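Local coordinates for protein Diedel (Drosophila melanogaster, PDB 3ZZO) that acts as a secreted cytokine that suppresses the immune deficiency pathway, promoting survival after Sindbis virus infection and limiting stem-cell proliferation in the infected gut, at residues T4-V9 / V86-P90; V9-R15 / Y79-K85; V33-G39 / G66-F72; Y46-G50 / G61-S65. One frame throughout, in Å; residues are numbered along the deposited sequence. Where two conformers were deposited one is given.

Contact 1. Residues T4-V9 / V86-P90; sequences TSRELV and VTRLP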
loop_
_atom_site.group_PDB
_atom_site.type_symbol
_atom_site.label_atom_id
_atom_site.label_comp_id
_atom_site.label_asym_id
_atom_site.label_seq_id
_atom_site.Cartn_x
_atom_site.Cartn_y
_atom_site.Cartn_z
ATOM N N THR A 4 -0.388 11.786 -3.387
ATOM C CA THR A 4 -1.765 11.392 -3.346
ATOM C C THR A 4 -2.025 10.016 -3.970
ATOM O O THR A 4 -3.076 9.452 -3.760
ATOM C CB THR A 4 -2.620 12.466 -4.056
ATOM O OG1 THR A 4 -1.959 12.829 -5.290
ATOM C CG2 THR A 4 -2.810 13.694 -3.181
ATOM N N SER A 5 -1.069 9.484 -4.724
ATOM C CA SER A 5 -1.232 8.160 -5.310
ATOM C C SER A 5 -1.084 7.086 -4.234
ATOM O O SER A 5 -0.234 7.209 -3.348
ATOM C CB SER A 5 -0.212 7.906 -6.428
ATOM O OG SER A 5 -0.467 8.769 -7.510
ATOM N N ARG A 6 -1.931 6.062 -4.330
ATOM C CA ARG A 6 -1.847 4.885 -3.472
ATOM C C ARG A 6 -2.434 3.706 -4.212
ATOM O O ARG A 6 -2.982 3.886 -5.320
ATOM C CB ARG A 6 -2.468 5.120 -2.124
ATOM C CG ARG A 6 -3.931 5.428 -2.102
ATOM C CD ARG A 6 -4.414 6.197 -0.852
ATOM N NE ARG A 6 -5.799 6.508 -0.898
ATOM C CZ ARG A 6 -6.537 6.600 0.189
ATOM N NH1 ARG A 6 -6.038 6.357 1.436
ATOM N NH2 ARG A 6 -7.817 6.870 0.051
ATOM N N GLU A 7 -2.302 2.507 -3.696
ATOM C CA GLU A 7 -2.923 1.332 -4.301
ATOM C C GLU A 7 -3.727 0.590 -3.273
ATOM O O GLU A 7 -3.310 0.404 -2.134
ATOM C CB GLU A 7 -1.906 0.362 -4.920
ATOM C CG GLU A 7 -1.322 0.819 -6.225
ATOM C CD GLU A 7 -0.362 -0.173 -6.811
ATOM O OE1 GLU A 7 0.154 -1.053 -6.118
ATOM O OE2 GLU A 7 -0.092 -0.018 -8.047
ATOM N N LEU A 8 -4.877 0.113 -3.706
ATOM C CA LEU A 8 -5.712 -0.828 -2.957
ATOM C C LEU A 8 -5.384 -2.220 -3.435
ATOM O O LEU A 8 -5.556 -2.515 -4.628
ATOM C CB LEU A 8 -7.209 -0.560 -3.276
ATOM C CG LEU A 8 -7.786 0.876 -3.092
ATOM C CD1 LEU A 8 -9.094 1.044 -3.849
ATOM C CD2 LEU A 8 -7.918 1.210 -1.623
ATOM N N VAL A 9 -4.894 -3.084 -2.572
ATOM C CA VAL A 9 -4.463 -4.408 -2.928
ATOM C C VAL A 9 -5.269 -5.449 -2.185
ATOM O O VAL A 9 -5.392 -5.390 -0.956
ATOM C CB VAL A 9 -2.973 -4.604 -2.615
ATOM C CG1 VAL A 9 -2.481 -5.996 -3.033
ATOM C CG2 VAL A 9 -2.121 -3.518 -3.263
ATOM N N VAL A 86 -5.432 -5.301 -7.843
ATOM C CA VAL A 86 -4.768 -4.054 -7.521
ATOM C C VAL A 86 -5.490 -2.907 -8.205
ATOM O O VAL A 86 -5.750 -2.979 -9.412
ATOM C CB VAL A 86 -3.292 -4.049 -7.992
ATOM C CG1 VAL A 86 -2.581 -2.738 -7.609
ATOM C CG2 VAL A 86 -2.530 -5.243 -7.399
ATOM N N THR A 87 -5.859 -1.902 -7.441
ATOM C CA THR A 87 -6.508 -0.699 -7.963
ATOM C C THR A 87 -5.648 0.504 -7.641
ATOM O O THR A 87 -5.318 0.756 -6.485
ATOM C CB THR A 87 -7.914 -0.506 -7.379
ATOM O OG1 THR A 87 -8.651 -1.721 -7.564
ATOM C CG2 THR A 87 -8.613 0.685 -8.025
ATOM N N ARG A 88 -5.306 1.248 -8.682
ATOM C CA ARG A 88 -4.516 2.476 -8.525
ATOM C C ARG A 88 -5.414 3.649 -8.228
ATOM O O ARG A 88 -6.374 3.933 -8.950
ATOM C CB ARG A 88 -3.712 2.743 -9.772
ATOM C CG ARG A 88 -2.751 1.627 -10.128
ATOM C CD ARG A 88 -2.018 1.860 -11.426
ATOM N NE ARG A 88 -2.923 1.798 -12.559
ATOM C CZ ARG A 88 -2.532 1.627 -13.818
ATOM N NH1 ARG A 88 -1.242 1.488 -14.136
ATOM N NH2 ARG A 88 -3.468 1.549 -14.772
ATOM N N LEU A 89 -5.140 4.351 -7.131
ATOM C CA LEU A 89 -5.863 5.573 -6.746
ATOM C C LEU A 89 -4.925 6.766 -6.874
ATOM O O LEU A 89 -3.748 6.683 -6.589
ATOM C CB LEU A 89 -6.360 5.457 -5.313
ATOM C CG LEU A 89 -7.234 4.257 -4.997
ATOM C CD1 LEU A 89 -7.681 4.298 -3.539
ATOM C CD2 LEU A 89 -8.483 4.184 -5.876
ATOM N N PRO A 90 -5.457 7.922 -7.261
ATOM C CA PRO A 90 -6.849 8.183 -7.687
ATOM C C PRO A 90 -7.184 7.413 -8.949
ATOM O O PRO A 90 -6.403 7.343 -9.911
ATOM C CB PRO A 90 -6.856 9.709 -7.943
ATOM C CG PRO A 90 -5.478 10.024 -8.264
ATOM C CD PRO A 90 -4.642 9.145 -7.358
HETATM O O HOH W 1 -8.150 -3.542 -5.501
#
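Two strands of the antiparallel sheet in the ferredoxin-like subdomain, central strand 6-13 and edge strand 81-89, pair here through R6-L89 and L8-T87, the hydrogen-bonded pairs that alternate with the non-hydrogen-bonded pairs E7-R88 and V9-V86. Four N-H...O bonds hold the backbones, among them L8 N to T87 O at 2.9 Å, which lies in the carbonyl plane. On the face bearing R6, L8, T87 and L89, the two leucines meet at about a right angle. In the conformers given here L89 CD1 lies 3.5 Å from L8 CG, while the R6 chain runs past the same methyl, NE 3.9 Å from CD1, on its way to Q42. The other face is turned toward helix 69-75. There the extended E7 chain crosses V86; chi1 of -178° turns V86 CG1 away from its backbone N and onto the carboxylate, 3.5 Å from E7 CD. OE1 goes on to a weak bond with the backbone N of S69, and the methyl and this bond together probably restrict the carboxylate. Beside the L8-T87 pair one water donates to L8 O, which already takes T87 N, and bonds T87 OG1 at 2.8 Å.

Contact 2. Residues V9-R15 / Y79-K85; sequences VEFKMDR and YGIQIIK
Neither the F11 ring nor the Y79 ring is stacked across this contact: I81 CG2 meets the first obliquely, 3.9 Å from F11 CD2, and M13 CE approaches the second in the same slanting way, 3.8 Å from Y79 CG. The one flat group with a partner over its face is the R15 guanidinium, which has the Y79 carbonyl above it; its NE bonds to Q78 O. The antiparallel pairing of strands 6-13 and 81-89 continues here through a classic beta bulge, in which I84 and K85 together face E10. Both amides donate to E10 O from the same face of its plane, I84 N at 2.9 Å and K85 N at 3.2 Å, and the register moves by one residue. Beyond the bulge, F11, M13, I81 and I83 point to the face covered by helix 69-75, where F11 meets F72 edge-to-face and I81 packs on F72 and V73. F11 reaches this layer with CG set between its backbone N and carbonyl carbon (chi1 62°). V9 CG1 also touches I83 CD1, at 3.6 Å. The opposite face carries E10, K12, Q82 and K85, with I84 CD1 lying against the K12 chain. Just past the end of strand 6-13, D14 OD2 accepts Q82 NE2 on its syn side at 3.0 Å, the carboxylate and amide planes 33° apart. Back at the bulge, E10 and K85 lie side by side in a salt bridge, the ammonium above the carboxylate plane with K85 NZ 3.1 Å from E10 OE2.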
loop_
_atom_site.group_PDB
_atom_site.type_symbol
_atom_site.label_atom_id
_atom_site.label_comp_id
_atom_site.label_asym_id
_atom_site.label_seq_id
_atom_site.Cartn_x
_atom_site.Cartn_y
_atom_site.Cartn_z
ATOM N N VAL A 9 -4.894 -3.084 -2.572
ATOM C CA VAL A 9 -4.463 -4.408 -2.928
ATOM C C VAL A 9 -5.269 -5.449 -2.185
ATOM O O VAL A 9 -5.392 -5.390 -0.956
ATOM C CB VAL A 9 -2.973 -4.604 -2.615
ATOM C CG1 VAL A 9 -2.481 -5.996 -3.033
ATOM C CG2 VAL A 9 -2.121 -3.518 -3.263
ATOM N N GLU A 10 -5.851 -6.396 -2.922
ATOM C CA GLU A 10 -6.500 -7.563 -2.331
ATOM C C GLU A 10 -5.625 -8.763 -2.622
ATOM O O GLU A 10 -5.113 -8.918 -3.730
ATOM C CB GLU A 10 -7.896 -7.797 -2.927
ATOM C CG GLU A 10 -8.859 -6.706 -2.617
ATOM C CD GLU A 10 -10.270 -7.031 -3.136
ATOM O OE1 GLU A 10 -10.577 -8.180 -3.563
ATOM O OE2 GLU A 10 -11.089 -6.074 -3.189
ATOM N N PHE A 11 -5.440 -9.615 -1.618
ATOM C CA PHE A 11 -4.489 -10.713 -1.764
ATOM C C PHE A 11 -4.815 -11.815 -0.774
ATOM O O PHE A 11 -5.513 -11.584 0.229
ATOM C CB PHE A 11 -3.058 -10.198 -1.518
ATOM C CG PHE A 11 -2.815 -9.656 -0.118
ATOM C CD1 PHE A 11 -3.170 -8.344 0.206
ATOM C CD2 PHE A 11 -2.244 -10.457 0.862
ATOM C CE1 PHE A 11 -2.978 -7.886 1.493
ATOM C CE2 PHE A 11 -2.052 -9.976 2.164
ATOM C CZ PHE A 11 -2.420 -8.692 2.462
ATOM N N LYS A 12 -4.267 -12.980 -1.016
ATOM C CA LYS A 12 -4.290 -14.083 -0.061
ATOM C C LYS A 12 -2.854 -14.346 0.374
ATOM O O LYS A 12 -1.909 -13.791 -0.183
ATOM C CB LYS A 12 -4.980 -15.308 -0.645
ATOM C CG LYS A 12 -6.478 -15.113 -0.701
ATOM C CD LYS A 12 -7.247 -16.253 -1.418
ATOM C CE LYS A 12 -8.759 -15.967 -1.445
ATOM N NZ LYS A 12 -9.464 -16.929 -2.327
ATOM N N MET A 13 -2.691 -15.132 1.430
ATOM C CA MET A 13 -1.387 -15.367 2.048
ATOM C C MET A 13 -1.198 -16.854 2.264
ATOM O O MET A 13 -2.070 -17.524 2.816
ATOM C CB MET A 13 -1.350 -14.687 3.454
ATOM C CG MET A 13 -1.498 -13.194 3.387
ATOM S SD MET A 13 -1.482 -12.440 5.000
ATOM C CE MET A 13 0.270 -12.532 5.381
ATOM N N ASP A 14 -0.046 -17.368 1.913
ATOM C CA ASP A 14 0.264 -18.762 2.194
ATOM C C ASP A 14 0.624 -19.026 3.635
ATOM O O ASP A 14 0.368 -20.097 4.167
ATOM C CB ASP A 14 1.412 -19.221 1.315
ATOM C CG ASP A 14 1.069 -19.226 -0.156
ATOM O OD1 ASP A 14 -0.114 -19.450 -0.523
ATOM O OD2 ASP A 14 1.990 -18.922 -0.897
ATOM N N ARG A 15 1.220 -18.053 4.288
ATOM C CA ARG A 15 1.665 -18.118 5.690
ATOM C C ARG A 15 1.323 -16.803 6.376
ATOM O O ARG A 15 1.136 -15.781 5.713
ATOM C CB ARG A 15 3.215 -18.406 5.751
ATOM C CG ARG A 15 3.567 -19.718 5.065
ATOM C CD ARG A 15 5.092 -19.901 4.931
ATOM N NE ARG A 15 5.702 -19.003 3.950
ATOM C CZ ARG A 15 5.636 -19.156 2.635
ATOM N NH1 ARG A 15 5.044 -20.207 2.083
ATOM N NH2 ARG A 15 6.279 -18.286 1.841
ATOM N N TYR A 79 5.772 -14.573 3.791
ATOM C CA TYR A 79 4.350 -14.866 3.894
ATOM C C TYR A 79 3.767 -15.445 2.625
ATOM O O TYR A 79 2.690 -16.038 2.678
ATOM C CB TYR A 79 3.587 -13.623 4.329
ATOM C CG TYR A 79 4.019 -13.108 5.661
ATOM C CD1 TYR A 79 3.908 -13.893 6.788
ATOM C CD2 TYR A 79 4.586 -11.865 5.803
ATOM C CE1 TYR A 79 4.324 -13.431 8.011
ATOM C CE2 TYR A 79 5.013 -11.375 7.018
ATOM C CZ TYR A 79 4.836 -12.165 8.125
ATOM O OH TYR A 79 5.233 -11.716 9.337
ATOM N N GLY A 80 4.413 -15.282 1.478
ATOM C CA GLY A 80 3.855 -15.836 0.252
ATOM C C GLY A 80 2.568 -15.111 -0.190
ATOM O O GLY A 80 1.477 -15.701 -0.224
ATOM N N ILE A 81 2.715 -13.860 -0.583
ATOM C CA ILE A 81 1.598 -13.009 -0.953
ATOM C C ILE A 81 1.100 -13.395 -2.353
ATOM O O ILE A 81 1.878 -13.376 -3.316
ATOM C CB ILE A 81 2.000 -11.542 -0.953
ATOM C CG1 ILE A 81 2.560 -11.074 0.394
ATOM C CG2 ILE A 81 0.852 -10.662 -1.424
ATOM C CD1 ILE A 81 1.622 -11.330 1.565
ATOM N N GLN A 82 -0.183 -13.750 -2.435
ATOM C CA GLN A 82 -0.844 -14.131 -3.665
ATOM C C GLN A 82 -1.775 -12.996 -4.066
ATOM O O GLN A 82 -2.893 -12.847 -3.554
ATOM C CB GLN A 82 -1.618 -15.436 -3.466
ATOM C CG GLN A 82 -0.739 -16.589 -2.989
ATOM C CD GLN A 82 0.379 -16.903 -3.926
ATOM O OE1 GLN A 82 0.246 -16.802 -5.161
ATOM N NE2 GLN A 82 1.486 -17.364 -3.402
ATOM N N ILE A 83 -1.335 -12.145 -4.983
ATOM C CA ILE A 83 -2.104 -10.967 -5.409
ATOM C C ILE A 83 -3.347 -11.398 -6.163
ATOM O O ILE A 83 -3.279 -12.240 -7.050
ATOM C CB ILE A 83 -1.235 -10.046 -6.302
ATOM C CG1 ILE A 83 -0.016 -9.519 -5.499
ATOM C CG2 ILE A 83 -2.052 -8.943 -6.938
ATOM C CD1 ILE A 83 -0.366 -8.483 -4.516
ATOM N N ILE A 84 -4.477 -10.795 -5.825
ATOM C CA ILE A 84 -5.742 -11.029 -6.524
ATOM C C ILE A 84 -6.138 -9.809 -7.355
ATOM O O ILE A 84 -6.522 -9.955 -8.495
ATOM C CB ILE A 84 -6.861 -11.399 -5.552
ATOM C CG1 ILE A 84 -6.521 -12.723 -4.872
ATOM C CG2 ILE A 84 -8.224 -11.531 -6.263
ATOM C CD1 ILE A 84 -7.360 -13.031 -3.696
ATOM N N LYS A 85 -6.094 -8.623 -6.755
ATOM C CA LYS A 85 -6.600 -7.396 -7.381
ATOM C C LYS A 85 -5.725 -6.237 -6.924
ATOM O O LYS A 85 -5.384 -6.147 -5.748
ATOM C CB LYS A 85 -8.128 -7.184 -6.829
ATOM C CG LYS A 85 -8.876 -6.110 -7.467
ATOM C CD LYS A 85 -10.152 -5.847 -6.723
ATOM C CE LYS A 85 -11.117 -6.989 -6.700
ATOM N NZ LYS A 85 -12.386 -6.802 -5.856
HETATM O O HOH W 2 -12.825 -4.413 -5.084
#

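Contact 3. Residues V33-G39 / G66-F72; sequences VTICADG and GDWSQEF. With EDO (1,2-ethanediol), chain C.
A37 packs tightly over the W68 indole, its CA above the middle of the ring system and its CB 3.8 Å from the centroid of the six-membered ring, a CH-pi contact 23° off the ring normal. The I35 carbonyl oxygen lies at the ring's edge. W68 N donates to A37 O at 2.9 Å, pinning the backbone that carries the indole. F72 is met on one face and at its edge: V33 CG1 sits over the face, towards the rim, and G39 O lies in plane at the edge, 3.2 Å from CD1. The ring's position follows from CG standing anti to the backbone N (chi1 179°), which swings it toward the strand and the F11 ring. This is helix-on-sheet packing in the ferredoxin-like subdomain: W68 holds the N-cap position of helix 69-75, and the type I turn C36-G39 leaves strand 31-35 to run alongside the helix start. Glycine at the turn's end lets the chains close to 3.9 Å between the CA atoms of G39 and F72. The outer side is looser and more polar. E71 OE1 accepts D67 N at 3.0 Å, while D67's carboxylate pairs with R74. On this side S69 OG shares a 2.6 Å hydrogen bond with O2 of an ethanediol probably left from crystallisation.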
loop_
_atom_site.group_PDB
_atom_site.type_symbol
_atom_site.label_atom_id
_atom_site.label_comp_id
_atom_site.label_asym_id
_atom_site.label_seq_id
_atom_site.Cartn_x
_atom_site.Cartn_y
_atom_site.Cartn_z
ATOM N N VAL A 33 -5.426 -4.170 1.749
ATOM C CA VAL A 33 -4.524 -3.168 2.290
ATOM C C VAL A 33 -4.434 -2.002 1.297
ATOM O O VAL A 33 -4.548 -2.189 0.085
ATOM C CB VAL A 33 -3.125 -3.794 2.551
ATOM C CG1 VAL A 33 -2.417 -4.225 1.250
ATOM C CG2 VAL A 33 -2.227 -2.863 3.392
ATOM N N THR A 34 -4.167 -0.806 1.822
ATOM C CA THR A 34 -3.893 0.374 1.017
ATOM C C THR A 34 -2.428 0.694 1.245
ATOM O O THR A 34 -2.034 0.923 2.388
ATOM C CB THR A 34 -4.776 1.548 1.425
ATOM O OG1 THR A 34 -6.140 1.168 1.262
ATOM C CG2 THR A 34 -4.525 2.749 0.583
ATOM N N ILE A 35 -1.636 0.730 0.166
ATOM C CA ILE A 35 -0.195 0.919 0.250
ATOM C C ILE A 35 0.251 2.169 -0.467
ATOM O O ILE A 35 -0.399 2.691 -1.363
ATOM C CB ILE A 35 0.553 -0.311 -0.342
ATOM C CG1 ILE A 35 0.253 -0.507 -1.833
ATOM C CG2 ILE A 35 0.289 -1.552 0.479
ATOM C CD1 ILE A 35 1.171 -1.484 -2.547
ATOM N N CYS A 36 1.441 2.621 -0.066
ATOM C CA CYS A 36 2.214 3.602 -0.790
ATOM C C CYS A 36 3.227 2.902 -1.701
ATOM O O CYS A 36 3.266 1.662 -1.767
ATOM C CB CYS A 36 2.906 4.559 0.194
ATOM S SG CYS A 36 1.761 5.440 1.294
ATOM N N ALA A 37 4.039 3.684 -2.400
ATOM C CA ALA A 37 4.972 3.103 -3.380
ATOM C C ALA A 37 6.019 2.189 -2.789
ATOM O O ALA A 37 6.554 1.353 -3.506
ATOM C CB ALA A 37 5.647 4.217 -4.193
ATOM N N ASP A 38 6.294 2.339 -1.504
ATOM C CA ASP A 38 7.222 1.467 -0.800
ATOM C C ASP A 38 6.653 0.104 -0.467
ATOM O O ASP A 38 7.336 -0.726 0.138
ATOM C CB ASP A 38 7.778 2.161 0.448
ATOM C CG ASP A 38 6.743 2.439 1.521
ATOM O OD1 ASP A 38 5.509 2.358 1.272
ATOM O OD2 ASP A 38 7.206 2.790 2.652
ATOM N N GLY A 39 5.414 -0.187 -0.847
ATOM C CA GLY A 39 4.855 -1.490 -0.590
ATOM C C GLY A 39 4.551 -1.735 0.872
ATOM O O GLY A 39 4.471 -2.913 1.282
ATOM N N GLY A 66 9.284 3.351 -4.430
ATOM C CA GLY A 66 9.403 1.927 -4.671
ATOM C C GLY A 66 8.493 1.474 -5.781
ATOM O O GLY A 66 7.956 2.287 -6.525
ATOM N N ASP A 67 8.276 0.170 -5.876
ATOM C CA ASP A 67 7.502 -0.393 -6.985
ATOM C C ASP A 67 6.165 -0.997 -6.554
ATOM O O ASP A 67 5.678 -1.948 -7.178
ATOM C CB ASP A 67 8.343 -1.172 -7.954
ATOM C CG ASP A 67 8.937 -2.356 -7.363
ATOM O OD1 ASP A 67 9.225 -2.411 -6.133
ATOM O OD2 ASP A 67 9.315 -3.305 -8.128
ATOM N N TRP A 68 5.530 -0.387 -5.566
ATOM C CA TRP A 68 4.084 -0.538 -5.392
ATOM C C TRP A 68 3.729 -1.970 -4.988
ATOM O O TRP A 68 4.391 -2.544 -4.120
ATOM C CB TRP A 68 3.315 -0.011 -6.627
ATOM C CG TRP A 68 3.432 1.474 -6.769
ATOM C CD1 TRP A 68 4.214 2.189 -7.646
ATOM C CD2 TRP A 68 2.696 2.426 -6.020
ATOM N NE1 TRP A 68 3.992 3.528 -7.451
ATOM C CE2 TRP A 68 3.070 3.702 -6.453
ATOM C CE3 TRP A 68 1.774 2.315 -4.972
ATOM C CZ2 TRP A 68 2.534 4.863 -5.897
ATOM C CZ3 TRP A 68 1.256 3.462 -4.402
ATOM C CH2 TRP A 68 1.652 4.708 -4.850
ATOM N N SER A 69 2.705 -2.555 -5.590
ATOM C CA SER A 69 2.260 -3.890 -5.198
ATOM C C SER A 69 3.388 -4.910 -5.345
ATOM O O SER A 69 3.440 -5.899 -4.599
ATOM C CB SER A 69 1.019 -4.311 -5.959
ATOM O OG SER A 69 1.246 -4.294 -7.379
ATOM N N GLN A 70 4.259 -4.723 -6.331
ATOM C CA GLN A 70 5.391 -5.633 -6.559
ATOM C C GLN A 70 6.330 -5.626 -5.363
ATOM O O GLN A 70 6.811 -6.675 -4.924
ATOM C CB GLN A 70 6.079 -5.168 -7.862
ATOM C CG GLN A 70 7.134 -6.120 -8.377
ATOM C CD GLN A 70 7.584 -5.739 -9.764
ATOM O OE1 GLN A 70 7.044 -4.828 -10.385
ATOM N NE2 GLN A 70 8.516 -6.481 -10.334
ATOM N N GLU A 71 6.537 -4.453 -4.780
ATOM C CA GLU A 71 7.341 -4.313 -3.559
ATOM C C GLU A 71 6.627 -4.871 -2.316
ATOM O O GLU A 71 7.271 -5.429 -1.443
ATOM C CB GLU A 71 7.737 -2.869 -3.346
ATOM C CG GLU A 71 8.718 -2.696 -2.234
ATOM C CD GLU A 71 9.512 -1.437 -2.288
ATOM O OE1 GLU A 71 9.469 -0.713 -3.292
ATOM O OE2 GLU A 71 10.213 -1.147 -1.271
ATOM N N PHE A 72 5.301 -4.728 -2.250
ATOM C CA PHE A 72 4.521 -5.338 -1.171
ATOM C C PHE A 72 4.733 -6.850 -1.162
ATOM O O PHE A 72 4.969 -7.454 -0.115
ATOM C CB PHE A 72 3.029 -5.009 -1.348
ATOM C CG PHE A 72 2.161 -5.621 -0.289
ATOM C CD1 PHE A 72 2.147 -5.103 0.973
ATOM C CD2 PHE A 72 1.361 -6.716 -0.560
ATOM C CE1 PHE A 72 1.340 -5.681 1.967
ATOM C CE2 PHE A 72 0.592 -7.300 0.439
ATOM C CZ PHE A 72 0.589 -6.763 1.682
HETATM C C1 EDO C . 1.171 -8.564 -9.048
HETATM O O1 EDO C . 0.229 -7.961 -9.827
HETATM C C2 EDO C . 1.574 -7.623 -7.890
HETATM O O2 EDO C . 2.178 -6.511 -8.316
#

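Contact 4. Residues Y46-G50 / G61-S65; sequences YCGQG and GGCLS. With SCN (thiocyanate ion), chain B.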
loop_
_atom_site.group_PDB
_atom_site.type_symbol
_atom_site.label_atom_id
_atom_site.label_comp_id
_atom_site.label_asym_id
_atom_site.label_seq_id
_atom_site.Cartn_x
_atom_site.Cartn_y
_atom_site.Cartn_z
ATOM N N TYR A 46 -1.451 10.948 3.637
ATOM C CA TYR A 46 -0.902 10.832 2.298
ATOM C C TYR A 46 0.315 9.917 2.340
ATOM O O TYR A 46 0.676 9.394 3.410
ATOM C CB TYR A 46 -0.569 12.209 1.762
ATOM C CG TYR A 46 -1.756 13.136 1.705
ATOM C CD1 TYR A 46 -2.690 13.012 0.677
ATOM C CD2 TYR A 46 -1.988 14.085 2.675
ATOM C CE1 TYR A 46 -3.789 13.860 0.624
ATOM C CE2 TYR A 46 -3.118 14.931 2.622
ATOM C CZ TYR A 46 -3.989 14.799 1.593
ATOM O OH TYR A 46 -5.064 15.648 1.530
ATOM N N CYS A 47 0.960 9.736 1.198
ATOM C CA CYS A 47 2.133 8.879 1.040
ATOM C C CYS A 47 3.451 9.632 1.000
ATOM O O CYS A 47 4.367 9.233 0.297
ATOM C CB CYS A 47 1.978 8.012 -0.205
ATOM S SG CYS A 47 0.768 6.663 -0.007
ATOM N N GLY A 48 3.572 10.675 1.808
ATOM C CA GLY A 48 4.869 11.343 1.970
ATOM C C GLY A 48 5.822 10.555 2.817
ATOM O O GLY A 48 5.424 9.718 3.633
ATOM N N GLN A 49 7.112 10.801 2.644
ATOM C CA GLN A 49 8.059 10.301 3.637
ATOM C C GLN A 49 7.737 10.921 5.005
ATOM O O GLN A 49 7.778 10.232 6.039
ATOM C CB GLN A 49 9.509 10.608 3.268
ATOM C CG GLN A 49 9.996 9.909 2.031
ATOM C CD GLN A 49 11.493 9.681 2.109
ATOM O OE1 GLN A 49 11.942 8.768 2.790
ATOM N NE2 GLN A 49 12.245 10.537 1.516
ATOM N N GLY A 50 7.372 12.190 5.010
ATOM C CA GLY A 50 6.914 12.899 6.181
ATOM C C GLY A 50 5.662 13.673 5.858
ATOM O O GLY A 50 4.973 13.389 4.863
ATOM N N GLY A 61 10.565 15.316 2.334
ATOM C CA GLY A 61 11.262 14.185 1.722
ATOM C C GLY A 61 10.586 13.646 0.489
ATOM O O GLY A 61 10.971 12.575 0.015
ATOM N N GLY A 62 9.644 14.379 -0.075
ATOM C CA GLY A 62 8.868 13.875 -1.189
ATOM C C GLY A 62 8.037 12.673 -0.791
ATOM O O GLY A 62 7.703 12.497 0.387
ATOM N N CYS A 63 7.743 11.829 -1.764
ATOM C CA CYS A 63 6.892 10.688 -1.535
ATOM C C CYS A 63 7.687 9.459 -1.199
ATOM O O CYS A 63 8.854 9.287 -1.610
ATOM C CB CYS A 63 6.009 10.399 -2.743
ATOM S SG CYS A 63 5.107 11.811 -3.399
ATOM N N LEU A 64 7.078 8.556 -0.459
ATOM C CA LEU A 64 7.616 7.211 -0.330
ATOM C C LEU A 64 7.851 6.618 -1.699
ATOM O O LEU A 64 7.071 6.859 -2.618
ATOM C CB LEU A 64 6.706 6.337 0.528
ATOM C CG LEU A 64 6.655 6.783 2.000
ATOM C CD1 LEU A 64 5.442 6.189 2.690
ATOM C CD2 LEU A 64 7.939 6.384 2.742
ATOM N N SER A 65 8.939 5.883 -1.863
ATOM C CA SER A 65 9.352 5.391 -3.181
ATOM C C SER A 65 9.427 3.878 -3.220
ATOM O O SER A 65 9.655 3.221 -2.228
ATOM C CB SER A 65 10.719 5.996 -3.555
ATOM O OG SER A 65 11.729 5.551 -2.642
HETATM S S SCN B . 0.099 15.138 6.615
HETATM C C SCN B . 0.296 13.674 5.774
HETATM N N SCN B . 0.451 12.688 5.198
#
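The shortest polar bond here, 2.8 Å, runs from Q49 NE2 to G61 O. It is nearly straight, 176° at the hydrogen, with the acceptor in the plane of the Q49 amide; the donor is tilted from the plane of the G61 carbonyl. The chain extends beyond CG, which stands anti to the carbonyl carbon (chi1 -66°), and this carries the amide alongside the G61-G62 backbone. The backbone of the same residue is held as well: Q49 N donates to G62 O at 2.9 Å, so that successive carbonyls take the backbone N-H and one side-chain N-H of one glutamine. On the other side of G48, L64 N donates to C47 O, also at 2.9 Å and in the carbonyl plane. The two backbone bonds make a single bridge between G48 and C63, their CA atoms 4.1 Å apart, in a region without regular strands. L64 folds over the G48 carbonyl, with its CG 3.6 Å from G48 O, and CD2 reaches the Q49 chain. Such loops tied by cystines make up the second subdomain of Diedel: C47 is linked to C36 and C63 to C3. Further along, Y46 N donates to the nitrogen of a thiocyanate probably taken up from the crystallisation liquor, 3.0 Å away. With few apolar contacts between the segments, hydrogen bonds from the backbone and the Q49 amide, with the flanking disulfides, probably do more than apolar packing to set how these loops lie together.

Contacts 1 and 2 use the same two strands, 6-13 and 81-89, and share V9, yet differ in character: contact 1 is a regular surface pairing, whereas contact 2, partly buried, is broken by a bulge and adds a salt bridge. Contact 3 lies nearest the chain's centre and relies on rings and apolar side chains; it reaches contact 1 through the backbone pairing of strands 6-13 and 31-35, and contact 2 through the meeting of F11 and F72. Contact 4, in the disulfide-rich loops, has no such core. The C36-C47 disulfide fastens it to contact 3, while contact 2 lies about 25 Å away between centres, across the chain's centre.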